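Local coordinates for bartonella effector protein (Bep) substrate of VirB T4SS (Bartonella sp. 1-1C, PDB 4PY3), which is a host-targeted effector whose N-terminal Fic domain is related to protein AMPylases but carries a degenerate signature motif, so AMP transfer remains uncertain, at residues 107-117 with 147-155. Sequence-based numbering, arbitrary orientation.
Sequences YVQGNDIQENL and VFLNSIAPF
Tyr107 lays one ring face over Ala153, whose CB stands 3.7 Å from the ring centroid in a CH-pi contact; a lone methyl suits this close approach. With CG anti to its carbonyl carbon (chi1 -68°), the tyrosine also brings CD1 to 3.5 Å from Ser151 O, at the ring edge. The same oxygen accepts a hydrogen bond from Val108 N (3.0 Å, 159° at the hydrogen), and Val108's short branched side chain lies on Ile152 (CG2 to CA 3.8 Å). Arg81 binds the carbonyls of Val108, Ile152 and Ala153. Buried aliphatic side chains pack more loosely where the nearly antiparallel helices and the Pro154 turn meet: forked Leu117 reaches Leu149 and Ile152 through CD2 and Pro154 through CD1, while beta-branched Ile113 sets CG2 4.2 Å from Pro154 CB. Asn116 and Phe148 form a partly exposed, more polar edge. An amide suits it: Asn116 OD1 approaches the ring edge at Phe148 CE1 (3.3 Å), while ND2 donates nearly straight (170°) to Asp112 O, helping fix the amide's rotation. Ala153, with positive phi, is the first residue to leave helical geometry; it stands where the canonical Fic motif HPFx(D/E)GN has its catalytic histidine, making this signature loop degenerate and canonical AMP transfer doubtful.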
ATOM      1  N   TYR A 107      -3.264   5.966 -11.757  1.00 49.63           N
ATOM      2  CA  TYR A 107      -3.860   5.723 -10.458  1.00 48.38           C
ATOM      3  C   TYR A 107      -4.832   6.859 -10.191  1.00 49.20           C
ATOM      4  O   TYR A 107      -4.891   7.820 -10.947  1.00 50.21           O
ATOM      5  CB  TYR A 107      -2.808   5.691  -9.357  1.00 46.32           C
ATOM      6  CG  TYR A 107      -1.876   4.512  -9.425  1.00 45.96           C
ATOM      7  CD1 TYR A 107      -2.318   3.227  -9.112  1.00 46.08           C
ATOM      8  CD2 TYR A 107      -0.535   4.683  -9.783  1.00 45.65           C
ATOM      9  CE1 TYR A 107      -1.462   2.141  -9.168  1.00 46.28           C
ATOM     10  CE2 TYR A 107       0.329   3.606  -9.835  1.00 45.70           C
ATOM     11  CZ  TYR A 107      -0.136   2.345  -9.529  1.00 45.80           C
ATOM     12  OH  TYR A 107       0.715   1.278  -9.593  1.00 46.07           O
ATOM     13  N   VAL A 108      -5.589   6.752  -9.114  1.00 49.37           N
ATOM     14  CA  VAL A 108      -6.548   7.789  -8.750  1.00 51.00           C
ATOM     15  C   VAL A 108      -5.876   9.164  -8.702  1.00 52.14           C
ATOM     16  O   VAL A 108      -4.791   9.322  -8.133  1.00 50.72           O
ATOM     17  CB  VAL A 108      -7.212   7.466  -7.395  1.00 50.68           C
ATOM     18  CG1 VAL A 108      -7.910   8.680  -6.811  1.00 51.09           C
ATOM     19  CG2 VAL A 108      -8.202   6.309  -7.550  1.00 51.43           C
ATOM     20  N   GLN A 109      -6.506  10.146  -9.340  1.00 55.59           N
ATOM     21  CA  GLN A 109      -6.013  11.522  -9.325  1.00 57.69           C
ATOM     22  C   GLN A 109      -5.949  12.043  -7.900  1.00 56.85           C
ATOM     23  O   GLN A 109      -6.797  11.695  -7.070  1.00 56.52           O
ATOM     24  CB  GLN A 109      -6.924  12.445 -10.143  1.00 61.28           C
ATOM     25  CG  GLN A 109      -7.042  12.136 -11.643  1.00 64.43           C
ATOM     26  CD  GLN A 109      -7.460  13.389 -12.410  1.00 67.80           C
ATOM     27  OE1 GLN A 109      -8.285  14.177 -11.931  1.00 70.53           O
ATOM     28  NE2 GLN A 109      -6.871  13.599 -13.584  1.00 68.91           N
ATOM     29  N   GLY A 110      -4.954  12.888  -7.634  1.00 56.07           N
ATOM     30  CA  GLY A 110      -4.714  13.428  -6.299  1.00 55.55           C
ATOM     31  C   GLY A 110      -5.939  14.032  -5.642  1.00 57.29           C
ATOM     32  O   GLY A 110      -6.191  13.795  -4.459  1.00 57.60           O
ATOM     33  N   ASN A 111      -6.722  14.775  -6.418  1.00 58.21           N
ATOM     34  CA  ASN A 111      -7.921  15.430  -5.904  1.00 58.78           C
ATOM     35  C   ASN A 111      -9.035  14.478  -5.449  1.00 58.54           C
ATOM     36  O   ASN A 111      -9.935  14.891  -4.721  1.00 58.62           O
ATOM     37  CB  ASN A 111      -8.472  16.405  -6.947  1.00 60.95           C
ATOM     38  N   ASP A 112      -8.971  13.217  -5.880  1.00 57.59           N
ATOM     39  CA  ASP A 112      -9.966  12.196  -5.518  1.00 57.05           C
ATOM     40  C   ASP A 112      -9.471  11.205  -4.466  1.00 54.75           C
ATOM     41  O   ASP A 112     -10.186  10.270  -4.112  1.00 56.32           O
ATOM     42  CB  ASP A 112     -10.354  11.390  -6.759  1.00 57.84           C
ATOM     43  CG  ASP A 112     -11.083  12.214  -7.791  1.00 60.21           C
ATOM     44  OD1 ASP A 112     -11.806  13.153  -7.409  1.00 61.85           O
ATOM     45  OD2 ASP A 112     -10.959  11.890  -8.987  1.00 60.74           O
ATOM     46  N   ILE A 113      -8.241  11.366  -4.001  1.00 52.46           N
ATOM     47  CA  ILE A 113      -7.662  10.395  -3.077  1.00 50.41           C
ATOM     48  C   ILE A 113      -8.472  10.304  -1.794  1.00 51.03           C
ATOM     49  O   ILE A 113      -8.792   9.202  -1.347  1.00 50.63           O
ATOM     50  CB  ILE A 113      -6.182  10.708  -2.767  1.00 48.48           C
ATOM     51  CG1 ILE A 113      -5.316  10.294  -3.963  1.00 47.97           C
ATOM     52  CG2 ILE A 113      -5.721   9.981  -1.513  1.00 47.22           C
ATOM     53  CD1 ILE A 113      -3.834  10.554  -3.799  1.00 46.73           C
ATOM     54  N   GLN A 114      -8.817  11.458  -1.225  1.00 52.37           N
ATOM     55  CA  GLN A 114      -9.524  11.500   0.056  1.00 54.42           C
ATOM     56  C   GLN A 114     -10.895  10.850  -0.015  1.00 55.19           C
ATOM     57  O   GLN A 114     -11.262  10.088   0.877  1.00 55.06           O
ATOM     58  CB  GLN A 114      -9.684  12.931   0.572  1.00 56.95           C
ATOM     59  CG  GLN A 114      -8.394  13.576   1.026  1.00 57.88           C
ATOM     60  CD  GLN A 114      -7.667  12.785   2.099  1.00 57.89           C
ATOM     61  OE1 GLN A 114      -6.706  12.216   1.719  1.00 58.85           O
ATOM     62  NE2 GLN A 114      -8.085  12.741   3.400  1.00 58.53           N
ATOM     63  N   GLU A 115     -11.637  11.141  -1.080  1.00 56.17           N
ATOM     64  CA  GLU A 115     -12.982  10.584  -1.246  1.00 57.91           C
ATOM     65  C   GLU A 115     -12.895   9.062  -1.384  1.00 56.96           C
ATOM     66  O   GLU A 115     -13.686   8.342  -0.787  1.00 57.30           O
ATOM     67  CB  GLU A 115     -13.729  11.214  -2.428  1.00 59.43           C
ATOM     68  N   ASN A 116     -11.921   8.581  -2.156  1.00 55.08           N
ATOM     69  CA  ASN A 116     -11.719   7.143  -2.327  1.00 53.92           C
ATOM     70  C   ASN A 116     -11.289   6.443  -1.045  1.00 52.94           C
ATOM     71  O   ASN A 116     -11.778   5.352  -0.741  1.00 53.76           O
ATOM     72  CB  ASN A 116     -10.719   6.864  -3.450  1.00 52.55           C
ATOM     73  CG  ASN A 116     -11.369   6.894  -4.822  1.00 54.04           C
ATOM     74  OD1 ASN A 116     -11.935   5.900  -5.273  1.00 55.36           O
ATOM     75  ND2 ASN A 116     -11.300   8.034  -5.486  1.00 54.52           N
ATOM     76  N   LEU A 117     -10.374   7.055  -0.301  1.00 51.70           N
ATOM     77  CA  LEU A 117      -9.941   6.486   0.974  1.00 50.93           C
ATOM     78  C   LEU A 117     -11.104   6.451   1.960  1.00 52.85           C
ATOM     79  O   LEU A 117     -11.259   5.480   2.699  1.00 53.54           O
ATOM     80  CB  LEU A 117      -8.781   7.273   1.579  1.00 49.56           C
ATOM     81  CG  LEU A 117      -7.403   7.079   0.937  1.00 48.13           C
ATOM     82  CD1 LEU A 117      -6.405   7.986   1.618  1.00 46.95           C
ATOM     83  CD2 LEU A 117      -6.919   5.634   1.007  1.00 47.55           C
ATOM     84  N   VAL A 147      -7.802  -4.777  -4.596  1.00 50.07           N
ATOM     85  CA  VAL A 147      -7.794  -4.192  -5.940  1.00 50.37           C
ATOM     86  C   VAL A 147      -8.156  -2.705  -5.886  1.00 49.20           C
ATOM     87  O   VAL A 147      -7.512  -1.873  -6.523  1.00 48.62           O
ATOM     88  CB  VAL A 147      -8.769  -4.938  -6.885  1.00 52.18           C
ATOM     89  CG1 VAL A 147      -9.080  -4.112  -8.132  1.00 52.70           C
ATOM     90  CG2 VAL A 147      -8.181  -6.284  -7.276  1.00 53.11           C
ATOM     91  N   PHE A 148      -9.193  -2.388  -5.116  1.00 49.32           N
ATOM     92  CA  PHE A 148      -9.642  -1.014  -4.975  1.00 48.95           C
ATOM     93  C   PHE A 148      -8.528  -0.119  -4.396  1.00 46.90           C
ATOM     94  O   PHE A 148      -8.161   0.890  -4.990  1.00 46.15           O
ATOM     95  CB  PHE A 148     -10.904  -0.957  -4.104  1.00 50.01           C
ATOM     96  CG  PHE A 148     -11.418   0.441  -3.863  1.00 50.38           C
ATOM     97  CD1 PHE A 148     -11.493   1.362  -4.897  1.00 50.64           C
ATOM     98  CD2 PHE A 148     -11.837   0.831  -2.601  1.00 50.43           C
ATOM     99  CE1 PHE A 148     -11.959   2.649  -4.676  1.00 51.09           C
ATOM    100  CE2 PHE A 148     -12.304   2.116  -2.376  1.00 50.79           C
ATOM    101  CZ  PHE A 148     -12.364   3.027  -3.412  1.00 51.10           C
ATOM    102  N   LEU A 149      -7.975  -0.523  -3.259  1.00 46.02           N
ATOM    103  CA  LEU A 149      -6.932   0.247  -2.600  1.00 45.18           C
ATOM    104  C   LEU A 149      -5.704   0.395  -3.485  1.00 45.00           C
ATOM    105  O   LEU A 149      -5.096   1.469  -3.553  1.00 44.72           O
ATOM    106  CB  LEU A 149      -6.527  -0.404  -1.278  1.00 44.52           C
ATOM    107  CG  LEU A 149      -5.429   0.342  -0.512  1.00 43.13           C
ATOM    108  CD1 LEU A 149      -5.836   1.778  -0.214  1.00 42.92           C
ATOM    109  CD2 LEU A 149      -5.083  -0.370   0.786  1.00 43.00           C
ATOM    110  N   ASN A 150      -5.341  -0.687  -4.162  1.00 46.31           N
ATOM    111  CA  ASN A 150      -4.206  -0.661  -5.062  1.00 46.50           C
ATOM    112  C   ASN A 150      -4.341   0.415  -6.137  1.00 46.20           C
ATOM    113  O   ASN A 150      -3.365   1.097  -6.469  1.00 45.86           O
ATOM    114  CB  ASN A 150      -3.997  -2.007  -5.734  1.00 48.42           C
ATOM    115  CG  ASN A 150      -2.755  -2.012  -6.602  1.00 49.82           C
ATOM    116  OD1 ASN A 150      -1.634  -1.977  -6.097  1.00 49.92           O
ATOM    117  ND2 ASN A 150      -2.946  -2.004  -7.909  1.00 51.48           N
ATOM    118  N   SER A 151      -5.558   0.593  -6.649  1.00 46.35           N
ATOM    119  CA  SER A 151      -5.808   1.589  -7.697  1.00 46.23           C
ATOM    120  C   SER A 151      -5.759   3.038  -7.182  1.00 44.38           C
ATOM    121  O   SER A 151      -5.577   3.983  -7.964  1.00 44.76           O
ATOM    122  CB  SER A 151      -7.165   1.339  -8.348  1.00 47.95           C
ATOM    123  OG  SER A 151      -8.201   1.688  -7.453  1.00 48.56           O
ATOM    124  N   ILE A 152      -5.897   3.209  -5.873  1.00 42.65           N
ATOM    125  CA  ILE A 152      -5.783   4.526  -5.247  1.00 41.72           C
ATOM    126  C   ILE A 152      -4.317   4.985  -5.168  1.00 39.86           C
ATOM    127  O   ILE A 152      -4.001   6.134  -5.469  1.00 39.42           O
ATOM    128  CB  ILE A 152      -6.378   4.534  -3.832  1.00 41.61           C
ATOM    129  CG1 ILE A 152      -7.857   4.109  -3.890  1.00 43.19           C
ATOM    130  CG2 ILE A 152      -6.235   5.920  -3.199  1.00 41.18           C
ATOM    131  CD1 ILE A 152      -8.541   4.002  -2.545  1.00 43.39           C
ATOM    132  N   ALA A 153      -3.450   4.079  -4.720  1.00 38.68           N
ATOM    133  CA  ALA A 153      -2.029   4.352  -4.552  1.00 37.21           C
ATOM    134  C   ALA A 153      -1.829   5.694  -3.858  1.00 36.17           C
ATOM    135  O   ALA A 153      -1.201   6.610  -4.411  1.00 36.03           O
ATOM    136  CB  ALA A 153      -1.331   4.328  -5.893  1.00 37.70           C
ATOM    137  N   PRO A 154      -2.346   5.810  -2.622  1.00 35.16           N
ATOM    138  CA  PRO A 154      -2.383   7.086  -1.926  1.00 34.67           C
ATOM    139  C   PRO A 154      -1.020   7.726  -1.603  1.00 33.53           C
ATOM    140  O   PRO A 154      -0.969   8.953  -1.384  1.00 33.75           O
ATOM    141  CB  PRO A 154      -3.120   6.743  -0.644  1.00 34.94           C
ATOM    142  CG  PRO A 154      -2.714   5.342  -0.370  1.00 34.71           C
ATOM    143  CD  PRO A 154      -2.658   4.694  -1.719  1.00 35.06           C
ATOM    144  N   PHE A 155       0.052   6.941  -1.549  1.00 32.46           N
ATOM    145  CA  PHE A 155       1.382   7.497  -1.225  1.00 31.81           C
ATOM    146  C   PHE A 155       2.250   7.719  -2.461  1.00 31.75           C
ATOM    147  O   PHE A 155       2.060   7.080  -3.487  1.00 31.97           O
ATOM    148  CB  PHE A 155       2.121   6.602  -0.236  1.00 31.37           C
ATOM    149  CG  PHE A 155       1.327   6.295   0.997  1.00 31.42           C
ATOM    150  CD1 PHE A 155       1.239   7.217   2.021  1.00 31.40           C
ATOM    151  CD2 PHE A 155       0.654   5.094   1.120  1.00 31.65           C
ATOM    152  CE1 PHE A 155       0.499   6.949   3.154  1.00 31.78           C
ATOM    153  CE2 PHE A 155      -0.094   4.820   2.247  1.00 32.03           C
ATOM    154  CZ  PHE A 155      -0.179   5.750   3.264  1.00 32.05           C
TER